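BH1408 protein (Bacillus halodurans, PDB 4E0A) probably works as an N-acetyltransferase of the GNAT family, transferring an acetyl group to a substrate amine. Local coordinates at residues R16-V21 and G67-I72. The protein carries 1 engineered substitution. Numbering follows the deposited sequence.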
loop_
_atom_site.group_PDB
_atom_site.type_symbol
_atom_site.label_atom_id
_atom_site.label_comp_id
_atom_site.label_asym_id
_atom_site.label_seq_id
_atom_site.Cartn_x
_atom_site.Cartn_y
_atom_site.Cartn_z
ATOM N N ARG A 16 -21.200 -13.140 -5.308
ATOM C CA ARG A 16 -21.651 -12.582 -6.578
ATOM C C ARG A 16 -21.270 -11.108 -6.681
ATOM O O ARG A 16 -20.758 -10.644 -7.712
ATOM C CB ARG A 16 -23.169 -12.755 -6.715
ATOM C CG ARG A 16 -23.752 -12.139 -7.986
ATOM C CD ARG A 16 -25.255 -12.354 -8.077
ATOM N NE ARG A 16 -26.002 -11.647 -7.035
ATOM C CZ ARG A 16 -26.427 -10.391 -7.145
ATOM N NH1 ARG A 16 -26.174 -9.703 -8.252
ATOM N NH2 ARG A 16 -27.110 -9.826 -6.155
ATOM N N LEU A 17 -21.507 -10.372 -5.602
ATOM C CA LEU A 17 -21.098 -8.970 -5.541
ATOM C C LEU A 17 -19.586 -8.813 -5.644
ATOM O O LEU A 17 -19.105 -7.924 -6.341
ATOM C CB LEU A 17 -21.591 -8.322 -4.243
ATOM C CG LEU A 17 -22.987 -7.691 -4.249
ATOM C CD1 LEU A 17 -24.016 -8.486 -5.026
ATOM C CD2 LEU A 17 -23.437 -7.506 -2.803
ATOM N N HIS A 18 -18.837 -9.667 -4.954
ATOM C CA HIS A 18 -17.384 -9.578 -5.012
ATOM C C HIS A 18 -16.897 -9.765 -6.448
ATOM O O HIS A 18 -15.966 -9.089 -6.901
ATOM C CB HIS A 18 -16.721 -10.600 -4.092
ATOM C CG HIS A 18 -15.225 -10.497 -4.071
ATOM N ND1 HIS A 18 -14.417 -11.218 -4.925
ATOM C CD2 HIS A 18 -14.391 -9.753 -3.305
ATOM C CE1 HIS A 18 -13.150 -10.928 -4.682
ATOM N NE2 HIS A 18 -13.107 -10.041 -3.707
ATOM N N THR A 19 -17.558 -10.667 -7.164
ATOM C CA THR A 19 -17.202 -10.962 -8.548
ATOM C C THR A 19 -17.402 -9.781 -9.507
ATOM O O THR A 19 -16.561 -9.565 -10.384
ATOM C CB THR A 19 -17.927 -12.228 -9.046
ATOM O OG1 THR A 19 -17.425 -13.349 -8.310
ATOM C CG2 THR A 19 -17.675 -12.462 -10.544
ATOM N N GLN A 20 -18.502 -9.030 -9.357
ATOM C CA GLN A 20 -18.692 -7.813 -10.145
ATOM C C GLN A 20 -17.453 -6.933 -10.044
ATOM O O GLN A 20 -16.893 -6.509 -11.060
ATOM C CB GLN A 20 -19.909 -7.010 -9.665
ATOM C CG GLN A 20 -21.233 -7.707 -9.817
ATOM C CD GLN A 20 -22.384 -6.892 -9.249
ATOM O OE1 GLN A 20 -22.206 -5.746 -8.823
ATOM N NE2 GLN A 20 -23.572 -7.482 -9.237
ATOM N N VAL A 21 -17.025 -6.666 -8.813
ATOM C CA VAL A 21 -15.874 -5.796 -8.596
ATOM C C VAL A 21 -14.577 -6.463 -9.073
ATOM O O VAL A 21 -13.735 -5.815 -9.704
ATOM C CB VAL A 21 -15.764 -5.325 -7.124
ATOM C CG1 VAL A 21 -14.420 -4.657 -6.860
ATOM C CG2 VAL A 21 -16.908 -4.358 -6.791
ATOM N N GLY A 67 -27.882 -6.273 -1.147
ATOM C CA GLY A 67 -27.562 -5.153 -2.013
ATOM C C GLY A 67 -26.144 -4.615 -1.896
ATOM O O GLY A 67 -25.678 -3.918 -2.789
ATOM N N ALA A 68 -25.462 -4.926 -0.794
ATOM C CA ALA A 68 -24.117 -4.421 -0.550
ATOM C C ALA A 68 -23.481 -5.191 0.593
ATOM O O ALA A 68 -24.178 -5.752 1.431
ATOM C CB ALA A 68 -24.170 -2.942 -0.185
ATOM N N TYR A 69 -22.158 -5.196 0.648
ATOM C CA TYR A 69 -21.497 -5.754 1.821
ATOM C C TYR A 69 -20.145 -5.115 2.008
ATOM O O TYR A 69 -19.601 -4.466 1.102
ATOM C CB TYR A 69 -21.316 -7.270 1.703
ATOM C CG TYR A 69 -20.096 -7.662 0.899
ATOM C CD1 TYR A 69 -20.141 -7.675 -0.490
ATOM C CD2 TYR A 69 -18.893 -8.008 1.527
ATOM C CE1 TYR A 69 -19.022 -8.020 -1.256
ATOM C CE2 TYR A 69 -17.754 -8.369 0.752
ATOM C CZ TYR A 69 -17.842 -8.360 -0.635
ATOM O OH TYR A 69 -16.750 -8.699 -1.423
ATOM N N SER A 70 -19.587 -5.323 3.187
ATOM C CA SER A 70 -18.248 -4.832 3.459
ATOM C C SER A 70 -17.538 -5.795 4.395
ATOM O O SER A 70 -18.177 -6.451 5.233
ATOM C CB SER A 70 -18.299 -3.430 4.080
ATOM O OG SER A 70 -16.984 -2.922 4.257
ATOM N N VAL A 71 -16.221 -5.912 4.221
ATOM C CA VAL A 71 -15.400 -6.664 5.150
ATOM C C VAL A 71 -14.383 -5.709 5.755
ATOM O O VAL A 71 -13.703 -4.995 5.027
ATOM C CB VAL A 71 -14.625 -7.786 4.441
ATOM C CG1 VAL A 71 -13.750 -8.533 5.454
ATOM C CG2 VAL A 71 -15.590 -8.738 3.742
ATOM N N ILE A 72 -14.287 -5.690 7.082
ATOM C CA ILE A 72 -13.382 -4.767 7.756
ATOM C C ILE A 72 -12.570 -5.547 8.778
ATOM O O ILE A 72 -12.970 -6.633 9.196
ATOM C CB ILE A 72 -14.137 -3.596 8.444
ATOM C CG1 ILE A 72 -14.936 -4.096 9.646
ATOM C CG2 ILE A 72 -15.057 -2.865 7.452
ATOM C CD1 ILE A 72 -15.856 -3.048 10.230
#
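Tyr-69 reaches from strand 65-77 to Leu-17 and His-18 on helix 11-28, joining the first helix of the GNAT fold to a central strand of its mixed sheet. The segments run almost at right angles, 83° between their directions, and the helix meets only Gly-67 to Tyr-69 of the strand segment. The tight part is Tyr-69 between Leu-17 and His-18. CB of Leu-17 lies at the edge of the Tyr-69 ring, 4.0 Å from CE1, while the CD2 methyl reaches over to the strand backbone, 3.8 Å from N of Ala-68. CG of Tyr-69 sits between its backbone N and carbonyl carbon (chi1 83°), which carries the ring toward the helix; Val-58 and Cys-95 of the two adjoining strands also touch this side chain. With an alanine in place of Tyr-69 the ring beside Leu-17 CB is gone, and a gap would probably open between helix and sheet. Farther along, from Ser-70 to Ile-72, the strand leaves the helix altogether, and Ser-70 and Ile-72 pack instead against helix 105-119. The looser side of the helix carries Arg-16 and Gln-20, partly exposed and both directed to Asp-97, Arg-16 through a salt bridge. With CG anti to the backbone N (chi1 -177°), the His-18 ring brings CD2 to the Tyr-69 hydroxyl, while its ND1 is hydrogen-bonded to Thr-39. The buried Tyr-69 hydroxyl finds no hydrogen-bonding partner in the model; its OH rests in the plane of the imidazole, at the carbon edge, 3.2 Å from CD2 of His-18.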